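PDB 3WPU: beta-fructofuranosidase from Arthrobacter, which belongs to the levansucrase/invertase family of the beta-fructosidase clan, whose members share a five-bladed beta-propeller fold. Local coordinates for residues F152-S166 with K176-S188. Numbering follows the deposited sequence. Where two conformers were deposited one is given.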
loop_
_atom_site.group_PDB
_atom_site.type_symbol
_atom_site.label_atom_id
_atom_site.label_comp_id
_atom_site.label_asym_id
_atom_site.label_seq_id
_atom_site.Cartn_x
_atom_site.Cartn_y
_atom_site.Cartn_z
ATOM N N PHE A 152 -22.901 0.537 9.970
ATOM C CA PHE A 152 -22.842 -0.327 11.149
ATOM C C PHE A 152 -24.192 -0.512 11.818
ATOM O O PHE A 152 -24.813 0.450 12.258
ATOM C CB PHE A 152 -21.813 0.199 12.139
ATOM C CG PHE A 152 -20.422 0.164 11.580
ATOM C CD1 PHE A 152 -19.742 -1.044 11.450
ATOM C CD2 PHE A 152 -19.821 1.327 11.113
ATOM C CE1 PHE A 152 -18.475 -1.077 10.878
ATOM C CE2 PHE A 152 -18.559 1.293 10.561
ATOM C CZ PHE A 152 -17.887 0.083 10.449
ATOM N N GLU A 153 -24.638 -1.763 11.854
ATOM C CA GLU A 153 -25.882 -2.115 12.521
ATOM C C GLU A 153 -25.805 -1.697 13.995
ATOM O O GLU A 153 -26.723 -1.056 14.518
ATOM C CB GLU A 153 -26.138 -3.620 12.380
ATOM C CG GLU A 153 -26.459 -4.097 10.948
ATOM C CD GLU A 153 -25.243 -4.511 10.080
ATOM O OE1 GLU A 153 -24.122 -4.066 10.328
ATOM O OE2 GLU A 153 -25.417 -5.304 9.107
ATOM N N ASP A 154 -24.693 -2.028 14.646
ATOM C CA ASP A 154 -24.424 -1.686 16.041
ATOM C C ASP A 154 -23.778 -0.307 16.146
ATOM O O ASP A 154 -22.579 -0.122 15.896
ATOM C CB ASP A 154 -23.554 -2.763 16.686
ATOM C CG ASP A 154 -23.322 -2.543 18.172
ATOM O OD1 ASP A 154 -23.673 -1.479 18.707
ATOM O OD2 ASP A 154 -22.766 -3.466 18.797
ATOM N N GLN A 155 -24.594 0.668 16.519
ATOM C CA GLN A 155 -24.165 2.061 16.601
ATOM C C GLN A 155 -23.546 2.465 17.924
ATOM O O GLN A 155 -23.286 3.643 18.119
ATOM C CB GLN A 155 -25.344 2.974 16.304
ATOM C CG GLN A 155 -25.809 2.877 14.880
ATOM C CD GLN A 155 -24.912 3.651 13.921
ATOM O OE1 GLN A 155 -24.399 3.106 12.930
ATOM N NE2 GLN A 155 -24.700 4.898 14.227
ATOM N N SER A 156 -23.301 1.515 18.825
ATOM C CA SER A 156 -22.705 1.810 20.138
ATOM C C SER A 156 -21.182 1.934 20.160
ATOM O O SER A 156 -20.578 1.950 21.216
ATOM C CB SER A 156 -23.097 0.731 21.167
ATOM O OG SER A 156 -22.558 -0.536 20.810
ATOM N N PHE A 157 -20.557 2.020 18.991
ATOM C CA PHE A 157 -19.116 2.042 18.920
ATOM C C PHE A 157 -18.500 3.182 19.734
ATOM O O PHE A 157 -19.068 4.287 19.845
ATOM C CB PHE A 157 -18.622 2.102 17.473
ATOM C CG PHE A 157 -19.402 3.027 16.578
ATOM C CD1 PHE A 157 -19.200 4.403 16.634
ATOM C CD2 PHE A 157 -20.320 2.525 15.649
ATOM C CE1 PHE A 157 -19.888 5.259 15.790
ATOM C CE2 PHE A 157 -21.016 3.388 14.809
ATOM C CZ PHE A 157 -20.802 4.753 14.891
ATOM N N SER A 158 -17.348 2.898 20.294
ATOM C CA SER A 158 -16.580 3.896 21.057
ATOM C C SER A 158 -15.652 4.712 20.152
ATOM O O SER A 158 -15.302 5.850 20.467
ATOM C CB SER A 158 -15.758 3.218 22.124
ATOM O OG SER A 158 -14.908 2.210 21.597
ATOM N N HIS A 159 -15.242 4.107 19.042
ATOM C CA HIS A 159 -14.326 4.730 18.075
ATOM C C HIS A 159 -14.815 4.331 16.706
ATOM O O HIS A 159 -15.429 3.279 16.556
ATOM C CB HIS A 159 -12.894 4.239 18.248
ATOM C CG HIS A 159 -12.331 4.483 19.610
ATOM N ND1 HIS A 159 -12.697 3.742 20.716
ATOM C CD2 HIS A 159 -11.415 5.381 20.040
ATOM C CE1 HIS A 159 -12.045 4.194 21.775
ATOM N NE2 HIS A 159 -11.253 5.179 21.388
ATOM N N GLN A 160 -14.553 5.169 15.716
ATOM C CA GLN A 160 -15.014 4.867 14.370
ATOM C C GLN A 160 -14.026 5.569 13.440
ATOM O O GLN A 160 -13.909 6.792 13.448
ATOM C CB GLN A 160 -16.460 5.324 14.199
ATOM C CG GLN A 160 -17.288 4.536 13.174
ATOM C CD GLN A 160 -16.987 4.896 11.736
ATOM O OE1 GLN A 160 -17.472 5.890 11.227
ATOM N NE2 GLN A 160 -16.184 4.059 11.061
ATOM N N THR A 161 -13.298 4.775 12.665
ATOM C CA THR A 161 -12.198 5.292 11.853
ATOM C C THR A 161 -12.356 4.932 10.408
ATOM O O THR A 161 -13.128 4.053 10.054
ATOM C CB THR A 161 -10.852 4.721 12.275
ATOM O OG1 THR A 161 -10.822 3.296 12.103
ATOM C CG2 THR A 161 -10.587 5.023 13.701
ATOM N N GLN A 162 -11.590 5.644 9.597
ATOM C CA GLN A 162 -11.356 5.312 8.209
ATOM C C GLN A 162 -9.900 4.907 8.090
ATOM O O GLN A 162 -8.993 5.630 8.516
ATOM C CB GLN A 162 -11.678 6.462 7.268
ATOM C CG GLN A 162 -13.111 6.948 7.356
ATOM C CD GLN A 162 -13.226 8.376 7.842
ATOM O OE1 GLN A 162 -12.395 9.204 7.522
ATOM N NE2 GLN A 162 -14.297 8.679 8.569
ATOM N N TRP A 163 -9.701 3.697 7.594
ATOM C CA TRP A 163 -8.376 3.140 7.338
ATOM C C TRP A 163 -8.143 3.023 5.807
ATOM O O TRP A 163 -9.017 3.426 5.032
ATOM C CB TRP A 163 -8.247 1.826 8.116
ATOM C CG TRP A 163 -7.950 1.978 9.605
ATOM C CD1 TRP A 163 -7.820 3.133 10.321
ATOM C CD2 TRP A 163 -7.767 0.906 10.520
ATOM N NE1 TRP A 163 -7.533 2.836 11.645
ATOM C CE2 TRP A 163 -7.495 1.473 11.793
ATOM C CE3 TRP A 163 -7.761 -0.479 10.389
ATOM C CZ2 TRP A 163 -7.259 0.676 12.927
ATOM C CZ3 TRP A 163 -7.508 -1.276 11.526
ATOM C CH2 TRP A 163 -7.256 -0.685 12.773
ATOM N N SER A 164 -7.004 2.447 5.384
ATOM C CA SER A 164 -6.452 2.589 4.033
ATOM C C SER A 164 -7.299 1.919 2.970
ATOM O O SER A 164 -8.052 1.013 3.245
ATOM C CB SER A 164 -5.030 1.991 3.942
ATOM O OG SER A 164 -4.349 2.448 2.780
ATOM N N GLY A 165 -7.122 2.394 1.758
ATOM C CA GLY A 165 -7.711 1.762 0.587
ATOM C C GLY A 165 -7.046 2.299 -0.658
ATOM O O GLY A 165 -5.812 2.246 -0.797
ATOM N N SER A 166 -7.869 2.769 -1.596
ATOM C CA SER A 166 -7.446 3.215 -2.918
ATOM C C SER A 166 -8.564 4.096 -3.492
ATOM O O SER A 166 -9.656 4.187 -2.902
ATOM C CB SER A 166 -7.199 2.017 -3.843
ATOM O OG SER A 166 -8.306 1.141 -3.790
ATOM N N LYS A 176 -14.326 7.007 -7.013
ATOM C CA LYS A 176 -14.774 5.908 -6.171
ATOM C C LYS A 176 -13.683 5.639 -5.141
ATOM O O LYS A 176 -12.600 5.115 -5.473
ATOM C CB LYS A 176 -15.054 4.658 -6.982
ATOM C CG LYS A 176 -16.231 4.750 -7.915
ATOM C CD LYS A 176 -16.397 3.413 -8.617
ATOM C CE LYS A 176 -17.636 3.316 -9.489
ATOM N NZ LYS A 176 -17.350 3.982 -10.770
ATOM N N LEU A 177 -13.946 6.050 -3.911
ATOM C CA LEU A 177 -13.027 5.863 -2.817
ATOM C C LEU A 177 -13.303 4.518 -2.108
ATOM O O LEU A 177 -14.333 4.319 -1.471
ATOM C CB LEU A 177 -13.129 7.040 -1.865
ATOM C CG LEU A 177 -12.248 7.019 -0.612
ATOM C CD1 LEU A 177 -10.781 6.879 -0.975
ATOM C CD2 LEU A 177 -12.497 8.268 0.210
ATOM N N PHE A 178 -12.409 3.565 -2.318
ATOM C CA PHE A 178 -12.460 2.276 -1.620
ATOM C C PHE A 178 -11.652 2.420 -0.345
ATOM O O PHE A 178 -10.516 2.817 -0.399
ATOM C CB PHE A 178 -11.902 1.169 -2.489
ATOM C CG PHE A 178 -12.739 0.903 -3.712
ATOM C CD1 PHE A 178 -13.820 0.044 -3.666
ATOM C CD2 PHE A 178 -12.486 1.604 -4.882
ATOM C CE1 PHE A 178 -14.613 -0.181 -4.788
ATOM C CE2 PHE A 178 -13.275 1.388 -6.008
ATOM C CZ PHE A 178 -14.342 0.502 -5.948
ATOM N N PHE A 179 -12.230 2.079 0.784
ATOM C CA PHE A 179 -11.523 2.234 2.046
ATOM C C PHE A 179 -11.950 1.202 3.072
ATOM O O PHE A 179 -12.797 0.368 2.822
ATOM C CB PHE A 179 -11.676 3.671 2.562
ATOM C CG PHE A 179 -13.069 4.014 3.046
ATOM C CD1 PHE A 179 -13.344 4.133 4.406
ATOM C CD2 PHE A 179 -14.111 4.205 2.132
ATOM C CE1 PHE A 179 -14.629 4.450 4.853
ATOM C CE2 PHE A 179 -15.390 4.515 2.575
ATOM C CZ PHE A 179 -15.638 4.632 3.931
ATOM N N THR A 180 -11.299 1.237 4.222
ATOM C CA THR A 180 -11.612 0.343 5.307
ATOM C C THR A 180 -12.350 1.136 6.363
ATOM O O THR A 180 -11.798 2.070 6.960
ATOM C CB THR A 180 -10.366 -0.325 5.901
ATOM O OG1 THR A 180 -9.497 -0.816 4.860
ATOM C CG2 THR A 180 -10.751 -1.468 6.855
ATOM N N ASP A 181 -13.594 0.754 6.608
ATOM C CA ASP A 181 -14.483 1.490 7.489
ATOM C C ASP A 181 -14.561 0.674 8.770
ATOM O O ASP A 181 -14.975 -0.474 8.726
ATOM C CB ASP A 181 -15.852 1.650 6.815
ATOM C CG ASP A 181 -16.716 2.756 7.458
ATOM O OD1 ASP A 181 -16.220 3.520 8.334
ATOM O OD2 ASP A 181 -17.906 2.885 7.097
ATOM N N VAL A 182 -14.107 1.233 9.898
ATOM C CA VAL A 182 -13.883 0.425 11.091
ATOM C C VAL A 182 -14.622 0.959 12.317
ATOM O O VAL A 182 -14.608 2.172 12.616
ATOM C CB VAL A 182 -12.379 0.313 11.439
ATOM C CG1 VAL A 182 -12.130 -0.782 12.465
ATOM C CG2 VAL A 182 -11.557 0.027 10.193
ATOM N N ALA A 183 -15.264 0.054 13.040
ATOM C CA ALA A 183 -15.929 0.392 14.308
ATOM C C ALA A 183 -15.302 -0.407 15.446
ATOM O O ALA A 183 -15.046 -1.600 15.321
ATOM C CB ALA A 183 -17.423 0.122 14.241
ATOM N N PHE A 184 -15.030 0.279 16.557
ATOM C CA PHE A 184 -14.466 -0.330 17.737
ATOM C C PHE A 184 -15.473 -0.218 18.867
ATOM O O PHE A 184 -16.219 0.770 18.938
ATOM C CB PHE A 184 -13.195 0.379 18.202
ATOM C CG PHE A 184 -12.082 0.405 17.177
ATOM C CD1 PHE A 184 -10.988 -0.442 17.294
ATOM C CD2 PHE A 184 -12.124 1.295 16.100
ATOM C CE1 PHE A 184 -9.962 -0.398 16.361
ATOM C CE2 PHE A 184 -11.079 1.360 15.181
ATOM C CZ PHE A 184 -10.018 0.491 15.303
ATOM N N TYR A 185 -15.436 -1.204 19.763
ATOM C CA TYR A 185 -16.394 -1.290 20.878
ATOM C C TYR A 185 -15.625 -1.543 22.155
ATOM O O TYR A 185 -15.439 -2.684 22.569
ATOM C CB TYR A 185 -17.427 -2.375 20.589
ATOM C CG TYR A 185 -18.177 -2.123 19.316
ATOM C CD1 TYR A 185 -19.426 -1.486 19.317
ATOM C CD2 TYR A 185 -17.641 -2.496 18.088
ATOM C CE1 TYR A 185 -20.114 -1.241 18.136
ATOM C CE2 TYR A 185 -18.327 -2.254 16.909
ATOM C CZ TYR A 185 -19.550 -1.604 16.934
ATOM O OH TYR A 185 -20.237 -1.377 15.760
ATOM N N ARG A 186 -15.142 -0.453 22.755
ATOM C CA ARG A 186 -14.188 -0.533 23.858
ATOM C C ARG A 186 -14.747 0.085 25.133
ATOM O O ARG A 186 -15.488 1.065 25.079
ATOM C CB ARG A 186 -12.878 0.156 23.473
ATOM C CG ARG A 186 -12.000 -0.710 22.559
ATOM C CD ARG A 186 -11.265 0.067 21.485
ATOM N NE ARG A 186 -9.961 0.585 21.880
ATOM C CZ ARG A 186 -8.785 0.291 21.302
ATOM N NH1 ARG A 186 -8.666 -0.575 20.306
ATOM N NH2 ARG A 186 -7.699 0.866 21.759
ATOM N N ASN A 187 -14.397 -0.523 26.263
ATOM C CA ASN A 187 -14.683 0.049 27.572
ATOM C C ASN A 187 -13.739 1.202 27.820
ATOM O O ASN A 187 -12.726 1.343 27.139
ATOM C CB ASN A 187 -14.508 -0.993 28.682
ATOM C CG ASN A 187 -15.485 -2.146 28.569
ATOM O OD1 ASN A 187 -15.086 -3.301 28.396
ATOM N ND2 ASN A 187 -16.758 -1.844 28.647
ATOM N N SER A 188 -14.059 2.006 28.829
ATOM C CA SER A 188 -13.262 3.190 29.151
ATOM C C SER A 188 -11.800 2.843 29.417
ATOM O O SER A 188 -10.915 3.646 29.146
ATOM C CB SER A 188 -13.856 3.929 30.352
ATOM O OG SER A 188 -13.603 5.315 30.248
#
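Gln160 reaches across an antiparallel beta hairpin to Asp181 and Val182, and illustrates how a side chain can add its own bonds to those of the backbone. The hairpin, strands 159-169 and 174-184, belongs to the beta-propeller expected of this family; strand 197-210 pairs with the other edge of 174-184. Gln160 CB lies 4.0 Å from Val182 O. With CG anti to the backbone N (chi1 -152°), CG comes alongside that oxygen at 3.6 Å, and the bend at chi2 (-77°) swings CD and the amide round. NE2 divides its hydrogens: one bonds Val182 O at 2.9 Å, well above the carbonyl plane, the other Asp181 OD1 at 2.8 Å, from above the carboxylate plane. OE1 turns to Thr148. Thr161 N also holds Val182 O, in the carbonyl plane.

On the same face, Ala183 CB sits over the centre of the Phe152 ring, a CH-pi contact. On the other, beside Thr161 and Val182, Phe184 turns its edge to the Trp163 indole, planes 69° apart. A classic bulge, Ser158 and His159 facing Phe184, starts strand 159-169; another lies within it, between Trp163 and Ser166. Tyr185 OH donates to Asp154 O (2.7 Å). The Gln160 amide's N-H to Asp181 OD1 is consistent with partly compensating a buried carboxylate.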